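Local coordinates for protein tryptophan synthase alpha chain (Campylobacter jejuni, PDB 3THA) that probably cleaves indoleglycerol phosphate to indole and glyceraldehyde 3-phosphate, as the alpha subunit of tryptophan synthase in the last step of tryptophan biosynthesis, at residues Ala15-Thr20 with Gly223-Thr228; Asp43-Gly48 with Lys89-Met94. One frame throughout, in Å; residues are numbered along the deposited sequence.

Contact 1 of 2, residues Ala15-Thr20 with Gly223-Thr228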
loop_
_atom_site.group_PDB
_atom_site.type_symbol
_atom_site.label_atom_id
_atom_site.label_comp_id
_atom_site.label_asym_id
_atom_site.label_seq_id
_atom_site.Cartn_x
_atom_site.Cartn_y
_atom_site.Cartn_z
ATOM N N ALA B 15 -1.494 -24.585 -6.054
ATOM C CA ALA B 15 -2.174 -24.023 -4.898
ATOM C C ALA B 15 -3.085 -22.894 -5.283
ATOM O O ALA B 15 -2.690 -21.993 -6.029
ATOM C CB ALA B 15 -1.185 -23.563 -3.837
ATOM N N ASN B 16 -4.311 -22.937 -4.775
ATOM C CA ASN B 16 -5.147 -21.768 -4.859
ATOM C C ASN B 16 -4.984 -20.922 -3.611
ATOM O O ASN B 16 -5.225 -21.396 -2.503
ATOM C CB ASN B 16 -6.591 -22.156 -5.090
ATOM C CG ASN B 16 -6.751 -23.045 -6.282
ATOM O OD1 ASN B 16 -6.096 -22.854 -7.294
ATOM N ND2 ASN B 16 -7.629 -24.033 -6.172
ATOM N N VAL B 17 -4.533 -19.685 -3.797
ATOM C CA VAL B 17 -4.229 -18.809 -2.673
ATOM C C VAL B 17 -5.086 -17.587 -2.837
ATOM O O VAL B 17 -5.230 -17.085 -3.935
ATOM C CB VAL B 17 -2.737 -18.355 -2.650
ATOM C CG1 VAL B 17 -2.449 -17.528 -1.380
ATOM C CG2 VAL B 17 -1.827 -19.561 -2.715
ATOM N N ALA B 18 -5.648 -17.099 -1.748
ATOM C CA ALA B 18 -6.493 -15.958 -1.833
ATOM C C ALA B 18 -6.245 -15.024 -0.682
ATOM O O ALA B 18 -5.820 -15.423 0.415
ATOM C CB ALA B 18 -7.991 -16.399 -1.863
ATOM N N TYR B 19 -6.574 -13.777 -0.913
ATOM C CA TYR B 19 -6.459 -12.793 0.119
ATOM C C TYR B 19 -7.838 -12.194 0.360
ATOM O O TYR B 19 -8.616 -12.001 -0.597
ATOM C CB TYR B 19 -5.418 -11.749 -0.356
ATOM C CG TYR B 19 -5.400 -10.455 0.404
ATOM C CD1 TYR B 19 -4.456 -10.235 1.390
ATOM C CD2 TYR B 19 -6.286 -9.423 0.090
ATOM C CE1 TYR B 19 -4.430 -9.054 2.117
ATOM C CE2 TYR B 19 -6.258 -8.227 0.797
ATOM C CZ TYR B 19 -5.326 -8.054 1.821
ATOM O OH TYR B 19 -5.265 -6.875 2.546
ATOM N N THR B 20 -8.144 -11.900 1.622
ATOM C CA THR B 20 -9.339 -11.136 1.994
ATOM C C THR B 20 -8.973 -10.180 3.123
ATOM O O THR B 20 -7.991 -10.381 3.853
ATOM C CB THR B 20 -10.564 -12.035 2.481
ATOM O OG1 THR B 20 -11.753 -11.234 2.636
ATOM C CG2 THR B 20 -10.293 -12.699 3.827
ATOM N N GLY B 223 1.612 -22.470 -7.443
ATOM C CA GLY B 223 0.463 -21.848 -6.781
ATOM C C GLY B 223 0.102 -20.514 -7.421
ATOM O O GLY B 223 0.888 -19.969 -8.212
ATOM N N VAL B 224 -1.078 -19.984 -7.086
ATOM C CA VAL B 224 -1.583 -18.754 -7.702
ATOM C C VAL B 224 -2.274 -17.951 -6.617
ATOM O O VAL B 224 -2.991 -18.543 -5.799
ATOM C CB VAL B 224 -2.604 -19.101 -8.803
ATOM C CG1 VAL B 224 -3.343 -17.866 -9.277
ATOM C CG2 VAL B 224 -1.930 -19.832 -9.961
ATOM N N ILE B 225 -2.059 -16.629 -6.600
ATOM C CA ILE B 225 -2.553 -15.768 -5.515
ATOM C C ILE B 225 -3.499 -14.696 -6.034
ATOM O O ILE B 225 -3.044 -13.766 -6.699
ATOM C CB ILE B 225 -1.396 -15.056 -4.797
ATOM C CG1 ILE B 225 -0.319 -16.049 -4.375
ATOM C CG2 ILE B 225 -1.885 -14.254 -3.589
ATOM C CD1 ILE B 225 0.881 -15.400 -3.670
ATOM N N VAL B 226 -4.806 -14.810 -5.739
ATOM C CA VAL B 226 -5.758 -13.769 -6.103
ATOM C C VAL B 226 -6.044 -12.775 -4.945
ATOM O O VAL B 226 -6.379 -13.175 -3.807
ATOM C CB VAL B 226 -7.012 -14.384 -6.663
ATOM C CG1 VAL B 226 -8.026 -13.297 -7.102
ATOM C CG2 VAL B 226 -6.656 -15.307 -7.848
ATOM N N GLY B 227 -5.859 -11.478 -5.236
ATOM C CA GLY B 227 -6.007 -10.399 -4.229
ATOM C C GLY B 227 -7.233 -9.483 -4.398
ATOM O O GLY B 227 -8.366 -9.808 -4.001
ATOM N N THR B 228 -6.982 -8.325 -4.988
ATOM C CA THR B 228 -8.008 -7.367 -5.352
ATOM C C THR B 228 -9.341 -8.028 -5.681
ATOM O O THR B 228 -10.329 -7.744 -5.012
ATOM C CB THR B 228 -7.533 -6.496 -6.537
ATOM O OG1 THR B 228 -7.188 -7.346 -7.667
ATOM C CG2 THR B 228 -6.298 -5.682 -6.073
#

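Contact 2 of 2, residues Asp43-Gly48 with Lys89-Met94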
loop_
_atom_site.group_PDB
_atom_site.type_symbol
_atom_site.label_atom_id
_atom_site.label_comp_id
_atom_site.label_asym_id
_atom_site.label_seq_id
_atom_site.Cartn_x
_atom_site.Cartn_y
_atom_site.Cartn_z
ATOM N N ASP B 43 -6.812 -23.218 -0.921
ATOM C CA ASP B 43 -5.923 -24.078 -0.154
ATOM C C ASP B 43 -5.228 -23.282 0.950
ATOM O O ASP B 43 -4.994 -23.806 2.047
ATOM C CB ASP B 43 -4.868 -24.696 -1.068
ATOM C CG ASP B 43 -5.469 -25.560 -2.158
ATOM O OD1 ASP B 43 -6.412 -26.335 -1.864
ATOM O OD2 ASP B 43 -4.985 -25.488 -3.311
ATOM N N ILE B 44 -4.888 -22.027 0.653
ATOM C CA ILE B 44 -4.198 -21.169 1.594
ATOM C C ILE B 44 -4.870 -19.818 1.554
ATOM O O ILE B 44 -4.953 -19.225 0.496
ATOM C CB ILE B 44 -2.735 -20.989 1.168
ATOM C CG1 ILE B 44 -2.108 -22.347 0.999
ATOM C CG2 ILE B 44 -1.945 -20.071 2.153
ATOM C CD1 ILE B 44 -0.928 -22.347 0.122
ATOM N N LEU B 45 -5.316 -19.325 2.705
ATOM C CA LEU B 45 -5.881 -18.003 2.772
ATOM C C LEU B 45 -4.955 -17.000 3.403
ATOM O O LEU B 45 -4.399 -17.262 4.508
ATOM C CB LEU B 45 -7.170 -18.033 3.572
ATOM C CG LEU B 45 -7.950 -16.730 3.571
ATOM C CD1 LEU B 45 -8.497 -16.483 2.167
ATOM C CD2 LEU B 45 -9.087 -16.786 4.635
ATOM N N GLU B 46 -4.813 -15.842 2.755
ATOM C CA GLU B 46 -4.093 -14.727 3.366
ATOM C C GLU B 46 -5.065 -13.758 4.039
ATOM O O GLU B 46 -6.062 -13.359 3.461
ATOM C CB GLU B 46 -3.239 -13.987 2.330
ATOM C CG GLU B 46 -2.310 -14.911 1.512
ATOM C CD GLU B 46 -1.582 -14.190 0.371
ATOM O OE1 GLU B 46 -1.986 -13.070 0.033
ATOM O OE2 GLU B 46 -0.630 -14.764 -0.211
ATOM N N LEU B 47 -4.761 -13.369 5.260
ATOM C CA LEU B 47 -5.706 -12.614 6.037
ATOM C C LEU B 47 -5.145 -11.212 6.219
ATOM O O LEU B 47 -4.222 -11.012 7.021
ATOM C CB LEU B 47 -5.921 -13.273 7.405
ATOM C CG LEU B 47 -6.332 -14.743 7.545
ATOM C CD1 LEU B 47 -6.422 -15.104 9.026
ATOM C CD2 LEU B 47 -7.656 -14.945 6.898
ATOM N N GLY B 48 -5.684 -10.258 5.453
ATOM C CA GLY B 48 -5.309 -8.884 5.616
ATOM C C GLY B 48 -5.978 -8.336 6.849
ATOM O O GLY B 48 -7.203 -8.476 7.010
ATOM N N LYS B 89 -7.511 -25.548 6.293
ATOM C CA LYS B 89 -6.673 -24.811 5.347
ATOM C C LYS B 89 -5.621 -23.947 6.041
ATOM O O LYS B 89 -5.735 -23.648 7.229
ATOM C CB LYS B 89 -7.545 -23.962 4.435
ATOM C CG LYS B 89 -8.682 -24.749 3.789
ATOM C CD LYS B 89 -8.155 -25.586 2.680
ATOM C CE LYS B 89 -9.219 -26.524 2.182
ATOM N NZ LYS B 89 -10.391 -25.752 1.732
ATOM N N ALA B 90 -4.584 -23.569 5.300
ATOM C CA ALA B 90 -3.511 -22.743 5.844
ATOM C C ALA B 90 -3.938 -21.289 5.979
ATOM O O ALA B 90 -4.450 -20.688 5.009
ATOM C CB ALA B 90 -2.247 -22.848 4.988
ATOM N N LEU B 91 -3.677 -20.728 7.161
ATOM C CA LEU B 91 -3.917 -19.329 7.453
ATOM C C LEU B 91 -2.599 -18.527 7.530
ATOM O O LEU B 91 -1.670 -18.884 8.260
ATOM C CB LEU B 91 -4.725 -19.213 8.740
ATOM C CG LEU B 91 -6.086 -19.932 8.701
ATOM C CD1 LEU B 91 -6.803 -19.838 10.033
ATOM C CD2 LEU B 91 -6.986 -19.392 7.543
ATOM N N VAL B 92 -2.531 -17.459 6.742
ATOM C CA VAL B 92 -1.347 -16.634 6.619
ATOM C C VAL B 92 -1.739 -15.153 6.833
ATOM O O VAL B 92 -2.614 -14.631 6.141
ATOM C CB VAL B 92 -0.702 -16.809 5.209
ATOM C CG1 VAL B 92 0.352 -15.737 4.938
ATOM C CG2 VAL B 92 -0.044 -18.175 5.114
ATOM N N PHE B 93 -1.114 -14.492 7.809
ATOM C CA PHE B 93 -1.286 -13.064 7.945
ATOM C C PHE B 93 -0.586 -12.318 6.836
ATOM O O PHE B 93 0.525 -12.651 6.438
ATOM C CB PHE B 93 -0.764 -12.562 9.273
ATOM C CG PHE B 93 -1.752 -12.645 10.377
ATOM C CD1 PHE B 93 -3.087 -12.319 10.164
ATOM C CD2 PHE B 93 -1.350 -13.031 11.637
ATOM C CE1 PHE B 93 -4.015 -12.391 11.190
ATOM C CE2 PHE B 93 -2.279 -13.130 12.688
ATOM C CZ PHE B 93 -3.598 -12.799 12.463
HETATM N N MSE B 94 -1.246 -11.300 6.324
HETATM C CA MSE B 94 -0.590 -10.297 5.534
HETATM C C MSE B 94 -0.994 -8.997 6.209
HETATM O O MSE B 94 -2.127 -8.602 6.140
HETATM C CB MSE B 94 -1.032 -10.390 4.086
HETATM C CG MSE B 94 -0.597 -9.288 3.194
HETATM SE SE MSE B 94 -0.554 -10.081 1.410
HETATM C CE MSE B 94 -0.322 -8.535 0.355
#

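Contact 1 of 2, residues Ala15-Thr20 with Gly223-Thr228
Four backbone hydrogen bonds bind strand 15-20 to strand 223-226, which run parallel at 19°. V224 N donates to A15 O at 2.8 Å, and V224 O takes the N-H of V17, also at 2.8 Å. Two residues on, V226 N reaches V17 O at 2.9 Å and V226 O accepts from Y19 N at 3.0 Å. V17 O also takes a CA-H...O contact from I225 CA at 3.4 Å. This ladder is the seam of the TIM barrel, where the last of eight strands meets the first and closes the sheet.

Apolar contacts lie on the face that carries A15, V17 and I225, with F203 of strand 202-205 packed against all three. V17 and I225 stand next to each other on this face, with V17 CB 3.8 Å from I225 CG1. V17 turns CG1 opposite its own N (chi1 -175°), and that methyl meets CG1 and CG2 of I225, both at 4.0 Å. On the other face, V224 packs against V214 and M217 of helix 212-217, while the side-chain amide of N16 bonds R218 through OD1 and the P41 carbonyl through ND2.

Contact 2 of 2, residues Asp43-Gly48 with Lys89-Met94
K89 lays its aliphatic chain against the D43 backbone: CB sits 3.5 Å from D43 O, and a bend at chi2 (-76°) brings CD back to 3.7 Å from that oxygen. The ammonium group continues past D43 to the carbonyl oxygens of L37 and I42, while D43 OD2 accepts from N16 N, and the charged ends, D43 OD1 and K89 NZ, stay 5.4 Å apart.

From there strands 44-48 and 90-94 run parallel as neighbours in the TIM barrel. Backbone bonds link A90 and V92 to D43, L45 and L47, with L47 N donating to V92 O. On the face shared with E46, I44 reaches across with its CG2 branch, which touches both A90 CB and V92 CG2 at 4.0 Å. On the reverse face, L47 and F93 pack towards L82 of helix 75-83. The F93 ring presents its edge to L47 O, which lies in the ring plane 3.6 Å from CD1. That oxygen also accepts from M94 N at 3.1 Å.

E46 and selenomethionine M94 pass at a slant. E46 leaves the strand with CG beside the backbone N (chi1 -52°) and then extends, bringing OE1 to 3.6 Å from M94 SE. V92, I121, V17 and Y19 also touch this side chain. Across these two segments the carboxylate of the predicted proton acceptor is therefore met by packing rather than by a hydrogen bond, which probably leaves its position to the strand register and to largely apolar neighbours.

Strands 15-21 and 44-48 are adjacent in the barrel, so contact 1 and contact 2 form a run of four strands, 223-226, 15-21, 44-48 and 90-94; the centres of the two contacts lie about 9 Å apart. Probable hydrogen bonds join them: A18 O to E46 N at 2.6 Å and T20 O to G48 N at 2.8 Å. Their side chains meet at E46, predicted to be a proton acceptor: V17 CG1 of contact 1 packs 3.5 Å from E46 OE2, while M94 of contact 2 touches the other carboxylate oxygen. T228 packs on D57 of the second copy of this chain, also predicted as a proton acceptor, and M94 on A56 of the same neighbouring copy.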